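Local atomic coordinates of NO-binding heme-dependent sensor protein (Shewanella oneidensis, PDB entry 4U9B), a protein that binds heme and nitric oxide and probably serves as a gas sensor that passes the nitric oxide signal on through a change at the heme iron. Residues G144-A149 and I157-D162; D89-L94 and L174-Q179; L104-N107 and E112-L115. All blocks are in the same frame, centred on the assembly; numbering follows the deposited sequence.

Contact 1: G144-A149 and I157-D162; sequences GLLFGA and IQISHD. With ZN (zinc ion), chain D; HEM (protoporphyrin IX containing Fe), chain B.
His161 NE2 binds the zinc ion at 2.1 Å; together with Cys139, Cys164 and Cys172 it completes a four-ligand site that ties strand 156-163 to the first residue of helix 139-152. Further along, the same helix and strand meet through Leu146, Phe147, Ile157 and Ile159. This is the helix-on-sheet layer of the H-NOX fold: the short axes of 144-149 and 157-162 run nearly antiparallel (165°), 9.5 Å apart; apolar side chains do most of the bridging, and no hydrogen bond crosses. Both isoleucines come to the same side of the Phe147 ring. Ile159, from the opposite direction, sets CD1 over the face near CE2 and CZ, 4.0 Å from the centroid, in a CH-pi contact. Ile157 meets the ring obliquely at CD1 and CE1: its CG1, placed between the backbone N and the carbonyl carbon (chi1 64°), lies 3.7 Å from Phe147 CD1, and its CD1 carries on to the backbone oxygen of Leu146. The methyl of Ile159 is shared, since Leu146 CB also reaches Ile159 CD1, the two side chains crossing at about a right angle. On its heme side the helix lines the cofactor pocket. Leu145 rests CD1 on the heme face opposite the one met by Leu115, and Leu146 CD2 touches the vinyl carbon CBB at 3.5 Å.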
loop_
_atom_site.group_PDB
_atom_site.type_symbol
_atom_site.label_atom_id
_atom_site.label_comp_id
_atom_site.label_asym_id
_atom_site.label_seq_id
_atom_site.Cartn_x
_atom_site.Cartn_y
_atom_site.Cartn_z
ATOM N N GLY A 144 5.727 2.657 -1.695
ATOM C CA GLY A 144 5.728 1.560 -2.646
ATOM C C GLY A 144 4.604 1.676 -3.660
ATOM O O GLY A 144 4.823 1.509 -4.860
ATOM N N LEU A 145 3.402 1.968 -3.174
ATOM C CA LEU A 145 2.234 2.126 -4.040
ATOM C C LEU A 145 2.414 3.255 -5.050
ATOM O O LEU A 145 1.953 3.159 -6.189
ATOM C CB LEU A 145 0.984 2.381 -3.197
ATOM C CG LEU A 145 0.361 1.124 -2.588
ATOM C CD1 LEU A 145 -0.493 1.466 -1.384
ATOM C CD2 LEU A 145 -0.456 0.395 -3.638
ATOM N N LEU A 146 3.077 4.326 -4.630
ATOM C CA LEU A 146 3.339 5.449 -5.521
ATOM C C LEU A 146 4.268 5.025 -6.650
ATOM O O LEU A 146 4.053 5.387 -7.806
ATOM C CB LEU A 146 3.936 6.622 -4.743
ATOM C CG LEU A 146 2.942 7.372 -3.852
ATOM C CD1 LEU A 146 3.673 8.181 -2.795
ATOM C CD2 LEU A 146 2.053 8.281 -4.696
ATOM N N PHE A 147 5.295 4.251 -6.317
ATOM C CA PHE A 147 6.203 3.734 -7.333
ATOM C C PHE A 147 5.462 2.771 -8.256
ATOM O O PHE A 147 5.712 2.734 -9.461
ATOM C CB PHE A 147 7.402 3.038 -6.686
ATOM C CG PHE A 147 8.461 3.982 -6.196
ATOM C CD1 PHE A 147 9.240 4.697 -7.095
ATOM C CD2 PHE A 147 8.694 4.145 -4.841
ATOM C CE1 PHE A 147 10.219 5.564 -6.649
ATOM C CE2 PHE A 147 9.679 5.010 -4.392
ATOM C CZ PHE A 147 10.438 5.720 -5.298
ATOM N N GLY A 148 4.550 1.992 -7.684
ATOM C CA GLY A 148 3.735 1.083 -8.467
ATOM C C GLY A 148 2.862 1.843 -9.447
ATOM O O GLY A 148 2.738 1.463 -10.611
ATOM N N ALA A 149 2.256 2.924 -8.967
ATOM C CA ALA A 149 1.408 3.765 -9.802
ATOM C C ALA A 149 2.236 4.435 -10.892
ATOM O O ALA A 149 1.769 4.618 -12.012
ATOM C CB ALA A 149 0.701 4.811 -8.957
ATOM N N ILE A 157 9.798 8.487 -11.350
ATOM C CA ILE A 157 9.681 9.396 -10.214
ATOM C C ILE A 157 10.812 9.219 -9.207
ATOM O O ILE A 157 11.514 8.207 -9.202
ATOM C CB ILE A 157 8.331 9.216 -9.473
ATOM C CG1 ILE A 157 8.215 7.816 -8.853
ATOM C CG2 ILE A 157 7.171 9.467 -10.424
ATOM C CD1 ILE A 157 7.102 7.695 -7.827
ATOM N N GLN A 158 10.972 10.233 -8.363
ATOM C CA GLN A 158 11.856 10.177 -7.208
ATOM C C GLN A 158 11.032 10.631 -6.009
ATOM O O GLN A 158 10.186 11.516 -6.147
ATOM C CB GLN A 158 13.084 11.071 -7.410
ATOM C CG GLN A 158 14.402 10.435 -7.017
ATOM C CD GLN A 158 15.595 11.285 -7.420
ATOM O OE1 GLN A 158 15.470 12.493 -7.629
ATOM N NE2 GLN A 158 16.757 10.654 -7.542
ATOM N N ILE A 159 11.255 10.019 -4.848
ATOM C CA ILE A 159 10.510 10.379 -3.645
ATOM C C ILE A 159 11.444 10.753 -2.503
ATOM O O ILE A 159 12.353 9.999 -2.149
ATOM C CB ILE A 159 9.580 9.231 -3.184
ATOM C CG1 ILE A 159 8.565 8.914 -4.288
ATOM C CG2 ILE A 159 8.856 9.608 -1.877
ATOM C CD1 ILE A 159 7.559 7.832 -3.941
ATOM N N SER A 160 11.207 11.936 -1.942
ATOM C CA SER A 160 11.860 12.367 -0.715
ATOM C C SER A 160 10.875 12.203 0.431
ATOM O O SER A 160 9.741 12.668 0.361
ATOM C CB SER A 160 12.332 13.817 -0.817
ATOM O OG SER A 160 13.292 13.964 -1.851
ATOM N N HIS A 161 11.325 11.535 1.482
ATOM C CA HIS A 161 10.477 11.153 2.600
ATOM C C HIS A 161 11.169 11.635 3.875
ATOM O O HIS A 161 11.600 10.835 4.705
ATOM C CB HIS A 161 10.272 9.632 2.570
ATOM C CG HIS A 161 9.279 9.107 3.561
ATOM N ND1 HIS A 161 8.693 7.867 3.422
ATOM C CD2 HIS A 161 8.790 9.627 4.711
ATOM C CE1 HIS A 161 7.878 7.649 4.438
ATOM N NE2 HIS A 161 7.920 8.701 5.236
ATOM N N ASP A 162 11.276 12.958 4.012
ATOM C CA ASP A 162 12.165 13.572 5.000
ATOM C C ASP A 162 11.479 13.924 6.322
ATOM O O ASP A 162 12.144 14.293 7.291
ATOM C CB ASP A 162 12.810 14.829 4.412
ATOM C CG ASP A 162 13.728 14.525 3.240
ATOM O OD1 ASP A 162 14.338 13.435 3.219
ATOM O OD2 ASP A 162 13.844 15.378 2.337
HETATM ZN ZN ZN D . 7.077 7.818 6.976
HETATM C CHA HEM B . -5.153 0.901 1.918
HETATM C CHB HEM B . -2.271 4.302 0.034
HETATM C CHC HEM B . -4.128 3.514 -4.350
HETATM C CHD HEM B . -7.739 1.048 -2.252
HETATM C C1A HEM B . -4.093 1.754 1.733
HETATM C C2A HEM B . -2.916 1.856 2.573
HETATM C C3A HEM B . -2.125 2.795 2.043
HETATM C C4A HEM B . -2.768 3.318 0.859
HETATM C CMA HEM B . -0.758 3.261 2.573
HETATM C CAA HEM B . -2.625 1.030 3.848
HETATM C CBA HEM B . -3.562 1.436 4.989
HETATM C CGA HEM B . -3.039 2.598 5.804
HETATM O O1A HEM B . -3.728 2.989 6.788
HETATM O O2A HEM B . -1.947 3.144 5.497
HETATM C C1B HEM B . -2.472 4.354 -1.323
HETATM C C2B HEM B . -1.672 5.097 -2.271
HETATM C C3B HEM B . -2.194 4.892 -3.495
HETATM C C4B HEM B . -3.323 3.990 -3.341
HETATM C CMB HEM B . -0.473 5.969 -1.835
HETATM C CAB HEM B . -1.745 5.420 -4.878
HETATM C CBB HEM B . -0.519 5.889 -5.130
HETATM C C1C HEM B . -5.281 2.776 -4.170
HETATM C C2C HEM B . -6.168 2.330 -5.219
HETATM C C3C HEM B . -7.183 1.655 -4.667
HETATM C C4C HEM B . -6.963 1.640 -3.226
HETATM C CMC HEM B . -5.956 2.613 -6.722
HETATM C CAC HEM B . -8.332 1.017 -5.490
HETATM C CBC HEM B . -9.467 0.565 -4.943
HETATM C C1D HEM B . -7.329 0.701 -0.984
HETATM C C2D HEM B . -7.999 -0.270 -0.151
HETATM C C3D HEM B . -7.194 -0.316 1.146
HETATM C C4D HEM B . -6.120 0.632 0.976
HETATM C CMD HEM B . -9.251 -1.098 -0.498
HETATM C CAD HEM B . -7.463 -1.191 2.382
HETATM C CBD HEM B . -8.381 -0.460 3.357
HETATM C CGD HEM B . -8.613 -1.342 4.555
HETATM O O1D HEM B . -7.786 -2.260 4.774
HETATM O O2D HEM B . -9.616 -1.132 5.290
HETATM N NA HEM B . -3.966 2.656 0.690
HETATM N NB HEM B . -3.464 3.689 -2.005
HETATM N NC HEM B . -5.798 2.337 -2.965
HETATM N ND HEM B . -6.231 1.209 -0.289
HETATM FE FE HEM B . -4.984 2.631 -1.086
#

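Contact 2: D89-L94 and L174-Q179; sequences DDFTSL and LIIELQ
Phe91 presents the edge of its ring to two methyl groups of the strand: CE2 lies 3.8 Å from Ile176 CG2, and CD2 lies 4.0 Å from Leu178 CD1. Both methyls sit near the ring plane. CG stands anti to the backbone N (chi1 175°), and the ring extends toward the strand. Leu178 forks over this start of helix 91-96. While CD1 rests at the phenyl edge, CD2 approaches Thr92 OG1 at 3.6 Å, a van der Waals contact of a methyl with a hydroxyl oxygen. No hydrogen bond crosses between the segments; they are joined by side chains alone. Around them, Ala150 of helix 139-152 and Ile157 also touch Phe91, and Ile128 of the adjoining strand touches Thr92, Ile176 and Leu178. In the H-NOX fold this places the N-terminus of a short helix against one face of the four-stranded antiparallel sheet, on the inner strand 172-179. The helix start is itself fixed by an N-cap: Asp90 OD1 accepts from Ser93 N at 2.8 Å, the N-H meeting it nearly head-on to the carboxylate C-O bond, and this holds the turn that carries Phe91 and Thr92. On the reverse face of the strand, Glu177 points away from the helix. Its OE2 receives Gln179 NE2 at 2.9 Å through the anti lone pair, with the carboxylate oxygen lying in the amide plane of Gln179. Farther out, Gln127 NE2 holds Glu177 OE1, and Lys156 NZ holds Gln179 OE1.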
loop_
_atom_site.group_PDB
_atom_site.type_symbol
_atom_site.label_atom_id
_atom_site.label_comp_id
_atom_site.label_asym_id
_atom_site.label_seq_id
_atom_site.Cartn_x
_atom_site.Cartn_y
_atom_site.Cartn_z
ATOM N N ASP A 89 -5.930 9.752 -16.163
ATOM C CA ASP A 89 -5.202 9.777 -17.429
ATOM C C ASP A 89 -3.689 9.753 -17.242
ATOM O O ASP A 89 -2.951 9.409 -18.167
ATOM C CB ASP A 89 -5.591 11.020 -18.233
ATOM C CG ASP A 89 -6.979 10.918 -18.834
ATOM O OD1 ASP A 89 -7.307 9.857 -19.406
ATOM O OD2 ASP A 89 -7.744 11.902 -18.736
ATOM N N ASP A 90 -3.225 10.125 -16.052
ATOM C CA ASP A 90 -1.792 10.201 -15.790
ATOM C C ASP A 90 -1.472 10.064 -14.305
ATOM O O ASP A 90 -2.367 10.069 -13.459
ATOM C CB ASP A 90 -1.228 11.520 -16.326
ATOM C CG ASP A 90 -2.010 12.730 -15.850
ATOM O OD1 ASP A 90 -2.182 12.892 -14.625
ATOM O OD2 ASP A 90 -2.459 13.520 -16.706
ATOM N N PHE A 91 -0.182 9.949 -14.008
ATOM C CA PHE A 91 0.295 9.731 -12.646
ATOM C C PHE A 91 -0.131 10.844 -11.691
ATOM O O PHE A 91 -0.635 10.570 -10.603
ATOM C CB PHE A 91 1.819 9.600 -12.652
ATOM C CG PHE A 91 2.429 9.479 -11.284
ATOM C CD1 PHE A 91 2.403 8.274 -10.601
ATOM C CD2 PHE A 91 3.046 10.567 -10.688
ATOM C CE1 PHE A 91 2.968 8.160 -9.344
ATOM C CE2 PHE A 91 3.617 10.459 -9.433
ATOM C CZ PHE A 91 3.577 9.254 -8.759
ATOM N N THR A 92 0.062 12.095 -12.100
ATOM C CA THR A 92 -0.254 13.232 -11.238
ATOM C C THR A 92 -1.736 13.258 -10.873
ATOM O O THR A 92 -2.094 13.547 -9.729
ATOM C CB THR A 92 0.125 14.568 -11.905
ATOM O OG1 THR A 92 1.534 14.596 -12.159
ATOM C CG2 THR A 92 -0.241 15.751 -11.012
ATOM N N SER A 93 -2.590 12.959 -11.848
ATOM C CA SER A 93 -4.033 12.946 -11.629
ATOM C C SER A 93 -4.417 11.908 -10.579
ATOM O O SER A 93 -5.250 12.171 -9.712
ATOM C CB SER A 93 -4.776 12.660 -12.937
ATOM O OG SER A 93 -4.329 13.510 -13.979
ATOM N N LEU A 94 -3.801 10.732 -10.660
ATOM C CA LEU A 94 -4.081 9.652 -9.715
ATOM C C LEU A 94 -3.708 10.064 -8.297
ATOM O O LEU A 94 -4.521 9.956 -7.381
ATOM C CB LEU A 94 -3.327 8.378 -10.110
ATOM C CG LEU A 94 -3.685 7.099 -9.339
ATOM C CD1 LEU A 94 -3.420 5.875 -10.201
ATOM C CD2 LEU A 94 -2.914 6.979 -8.022
ATOM N N LEU A 174 5.848 13.036 1.846
ATOM C CA LEU A 174 6.479 12.435 0.683
ATOM C C LEU A 174 6.459 13.422 -0.473
ATOM O O LEU A 174 5.398 13.730 -1.017
ATOM C CB LEU A 174 5.773 11.134 0.288
ATOM C CG LEU A 174 6.061 9.909 1.166
ATOM C CD1 LEU A 174 5.518 10.087 2.572
ATOM C CD2 LEU A 174 5.485 8.652 0.535
ATOM N N ILE A 175 7.633 13.927 -0.831
ATOM C CA ILE A 175 7.763 14.833 -1.962
ATOM C C ILE A 175 8.084 14.017 -3.202
ATOM O O ILE A 175 9.118 13.351 -3.270
ATOM C CB ILE A 175 8.859 15.893 -1.734
ATOM C CG1 ILE A 175 8.618 16.642 -0.421
ATOM C CG2 ILE A 175 8.923 16.863 -2.913
ATOM C CD1 ILE A 175 7.249 17.291 -0.304
ATOM N N ILE A 176 7.185 14.074 -4.174
ATOM C CA ILE A 176 7.325 13.320 -5.409
ATOM C C ILE A 176 7.762 14.240 -6.544
ATOM O O ILE A 176 7.088 15.226 -6.851
ATOM C CB ILE A 176 6.002 12.630 -5.795
ATOM C CG1 ILE A 176 5.448 11.828 -4.611
ATOM C CG2 ILE A 176 6.204 11.715 -6.999
ATOM C CD1 ILE A 176 3.961 11.588 -4.692
ATOM N N GLU A 177 8.899 13.913 -7.151
ATOM C CA GLU A 177 9.389 14.632 -8.319
ATOM C C GLU A 177 9.282 13.747 -9.552
ATOM O O GLU A 177 9.858 12.659 -9.597
ATOM C CB GLU A 177 10.837 15.078 -8.115
ATOM C CG GLU A 177 11.387 15.907 -9.266
ATOM C CD GLU A 177 12.793 16.408 -9.006
ATOM O OE1 GLU A 177 12.945 17.602 -8.673
ATOM O OE2 GLU A 177 13.745 15.611 -9.134
ATOM N N LEU A 178 8.528 14.213 -10.543
ATOM C CA LEU A 178 8.444 13.525 -11.822
ATOM C C LEU A 178 9.670 13.865 -12.658
ATOM O O LEU A 178 10.076 15.024 -12.734
ATOM C CB LEU A 178 7.166 13.909 -12.572
ATOM C CG LEU A 178 5.865 13.252 -12.101
ATOM C CD1 LEU A 178 5.430 13.780 -10.742
ATOM C CD2 LEU A 178 4.766 13.460 -13.137
ATOM N N GLN A 179 10.256 12.846 -13.278
ATOM C CA GLN A 179 11.452 13.021 -14.091
ATOM C C GLN A 179 11.265 12.375 -15.458
ATOM O O GLN A 179 10.216 11.794 -15.738
ATOM C CB GLN A 179 12.666 12.432 -13.376
ATOM C CG GLN A 179 12.911 13.041 -12.002
ATOM C CD GLN A 179 14.099 12.427 -11.291
ATOM O OE1 GLN A 179 14.557 11.342 -11.645
ATOM N NE2 GLN A 179 14.608 13.125 -10.283
#

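Contact 3: L104-N107 and E112-L115; sequences LEVN and EPSL. With HEM (protoporphyrin IX containing Fe), chain B.
Part of the proximal wall of the H-NOX heme pocket forms where helix 98-109, the helix that carries His103, packs on the loop that leads into strand 117-122. Val106 and Leu115 reach toward each other tip to tip, with Val106 CG1 3.8 Å from Leu115 CD1. The same CG1 methyl also meets Pro113 CB, the two side chains sliding past each other in opposite directions. With CG1 anti to the backbone N (chi1 171°), Val106 sends that branch to the loop and turns CG2 to the heme, 3.4 Å from the meso carbon CHD. Leu115 divides its tip likewise: CD2 lies over the same porphyrin face, 3.7 Å from C4D, and the residue also touches the bound nitric oxide. On the solvent side, exposed Asn107 crosses the proline ring at about a right angle, its OD1 3.4 Å from Pro113 CD, while ND2 lies beside Leu115 CD1 and donates to the backbone oxygen of His103. His103 is the axial iron ligand seen in a structure of this protein; here it is not modelled as bound, consistent with cleavage of the iron-histidine bond on nitric oxide binding. Lys2 N, Tyr132, Ser134 and Arg136 hydrogen-bond to the heme from other parts of the fold, the last three forming the YxSxR motif of H-NOX proteins. The loop adds its own bond: Ser114 N donates to the heme propionate oxygen O2D, a short bond of 2.6 Å that is nearly straight at 172°.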
loop_
_atom_site.group_PDB
_atom_site.type_symbol
_atom_site.label_atom_id
_atom_site.label_comp_id
_atom_site.label_asym_id
_atom_site.label_seq_id
_atom_site.Cartn_x
_atom_site.Cartn_y
_atom_site.Cartn_z
ATOM N N LEU A 104 -13.335 7.997 -1.935
ATOM C CA LEU A 104 -14.760 7.865 -2.209
ATOM C C LEU A 104 -15.112 6.492 -2.758
ATOM O O LEU A 104 -16.024 5.831 -2.259
ATOM C CB LEU A 104 -15.219 8.934 -3.207
ATOM C CG LEU A 104 -16.696 8.832 -3.600
ATOM C CD1 LEU A 104 -17.576 9.224 -2.432
ATOM C CD2 LEU A 104 -17.003 9.673 -4.812
ATOM N N GLU A 105 -14.407 6.078 -3.805
ATOM C CA GLU A 105 -14.738 4.832 -4.487
ATOM C C GLU A 105 -14.514 3.623 -3.584
ATOM O O GLU A 105 -15.239 2.635 -3.679
ATOM C CB GLU A 105 -13.922 4.692 -5.776
ATOM C CG GLU A 105 -14.168 5.797 -6.808
ATOM C CD GLU A 105 -15.630 5.932 -7.210
ATOM O OE1 GLU A 105 -16.372 4.933 -7.131
ATOM O OE2 GLU A 105 -16.034 7.046 -7.606
ATOM N N VAL A 106 -13.518 3.695 -2.706
ATOM C CA VAL A 106 -13.280 2.606 -1.762
ATOM C C VAL A 106 -14.415 2.532 -0.747
ATOM O O VAL A 106 -14.851 1.447 -0.381
ATOM C CB VAL A 106 -11.934 2.764 -1.020
ATOM C CG1 VAL A 106 -11.812 1.748 0.122
ATOM C CG2 VAL A 106 -10.775 2.596 -1.993
ATOM N N ASN A 107 -14.892 3.685 -0.289
ATOM C CA ASN A 107 -15.977 3.706 0.687
ATOM C C ASN A 107 -17.310 3.301 0.070
ATOM O O ASN A 107 -18.228 2.870 0.774
ATOM C CB ASN A 107 -16.089 5.088 1.328
ATOM C CG ASN A 107 -15.198 5.233 2.547
ATOM O OD1 ASN A 107 -15.540 4.774 3.636
ATOM N ND2 ASN A 107 -14.044 5.863 2.368
ATOM N N GLU A 112 -17.067 0.094 5.761
ATOM C CA GLU A 112 -16.217 0.638 6.820
ATOM C C GLU A 112 -14.736 0.312 6.626
ATOM O O GLU A 112 -14.119 -0.333 7.477
ATOM C CB GLU A 112 -16.691 0.126 8.181
ATOM C CG GLU A 112 -18.048 0.672 8.596
ATOM C CD GLU A 112 -18.435 0.283 10.011
ATOM O OE1 GLU A 112 -17.734 -0.559 10.614
ATOM O OE2 GLU A 112 -19.437 0.823 10.523
ATOM N N PRO A 113 -14.157 0.766 5.508
ATOM C CA PRO A 113 -12.729 0.550 5.265
ATOM C C PRO A 113 -11.880 1.398 6.200
ATOM O O PRO A 113 -12.381 2.392 6.727
ATOM C CB PRO A 113 -12.554 0.985 3.810
ATOM C CG PRO A 113 -13.595 2.035 3.620
ATOM C CD PRO A 113 -14.770 1.616 4.470
ATOM N N SER A 114 -10.627 1.004 6.406
ATOM C CA SER A 114 -9.686 1.778 7.207
ATOM C C SER A 114 -8.604 2.346 6.300
ATOM O O SER A 114 -7.590 1.699 6.032
ATOM C CB SER A 114 -9.069 0.918 8.311
ATOM O OG SER A 114 -10.055 0.525 9.251
ATOM N N LEU A 115 -8.842 3.561 5.822
ATOM C CA LEU A 115 -7.950 4.199 4.869
ATOM C C LEU A 115 -7.030 5.181 5.574
ATOM O O LEU A 115 -7.390 5.744 6.607
ATOM C CB LEU A 115 -8.755 4.919 3.785
ATOM C CG LEU A 115 -9.509 4.021 2.807
ATOM C CD1 LEU A 115 -10.488 4.844 1.987
ATOM C CD2 LEU A 115 -8.539 3.279 1.900
HETATM C CHA HEM B . -5.153 0.901 1.918
HETATM C CHB HEM B . -2.271 4.302 0.034
HETATM C CHC HEM B . -4.128 3.514 -4.350
HETATM C CHD HEM B . -7.739 1.048 -2.252
HETATM C C1A HEM B . -4.093 1.754 1.733
HETATM C C2A HEM B . -2.916 1.856 2.573
HETATM C C3A HEM B . -2.125 2.795 2.043
HETATM C C4A HEM B . -2.768 3.318 0.859
HETATM C CMA HEM B . -0.758 3.261 2.573
HETATM C CAA HEM B . -2.625 1.030 3.848
HETATM C CBA HEM B . -3.562 1.436 4.989
HETATM C CGA HEM B . -3.039 2.598 5.804
HETATM O O1A HEM B . -3.728 2.989 6.788
HETATM O O2A HEM B . -1.947 3.144 5.497
HETATM C C1B HEM B . -2.472 4.354 -1.323
HETATM C C2B HEM B . -1.672 5.097 -2.271
HETATM C C3B HEM B . -2.194 4.892 -3.495
HETATM C C4B HEM B . -3.323 3.990 -3.341
HETATM C CMB HEM B . -0.473 5.969 -1.835
HETATM C CAB HEM B . -1.745 5.420 -4.878
HETATM C CBB HEM B . -0.519 5.889 -5.130
HETATM C C1C HEM B . -5.281 2.776 -4.170
HETATM C C2C HEM B . -6.168 2.330 -5.219
HETATM C C3C HEM B . -7.183 1.655 -4.667
HETATM C C4C HEM B . -6.963 1.640 -3.226
HETATM C CMC HEM B . -5.956 2.613 -6.722
HETATM C CAC HEM B . -8.332 1.017 -5.490
HETATM C CBC HEM B . -9.467 0.565 -4.943
HETATM C C1D HEM B . -7.329 0.701 -0.984
HETATM C C2D HEM B . -7.999 -0.270 -0.151
HETATM C C3D HEM B . -7.194 -0.316 1.146
HETATM C C4D HEM B . -6.120 0.632 0.976
HETATM C CMD HEM B . -9.251 -1.098 -0.498
HETATM C CAD HEM B . -7.463 -1.191 2.382
HETATM C CBD HEM B . -8.381 -0.460 3.357
HETATM C CGD HEM B . -8.613 -1.342 4.555
HETATM O O1D HEM B . -7.786 -2.260 4.774
HETATM O O2D HEM B . -9.616 -1.132 5.290
HETATM N NA HEM B . -3.966 2.656 0.690
HETATM N NB HEM B . -3.464 3.689 -2.005
HETATM N NC HEM B . -5.798 2.337 -2.965
HETATM N ND HEM B . -6.231 1.209 -0.289
HETATM FE FE HEM B . -4.984 2.631 -1.086
#

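Contacts 1 and 2 lie side by side, their centres 9 Å apart, on neighbouring strands of the antiparallel sheet; Ser160 O and Ile175 N, 2.7 Å apart, probably form one of the hydrogen bonds between them. Contact 3 stands about 22 Å from each, centre to centre, on the other side of the heme from helix 139-152. Along the chain, 89-94 comes first, then both segments of contact 3, both of contact 1, and finally 174-179, so contact 2 spans the others. Contacts 1 and 3 both touch the heme, from opposite faces, placing the cofactor between the proximal helix and the helix-on-sheet layer.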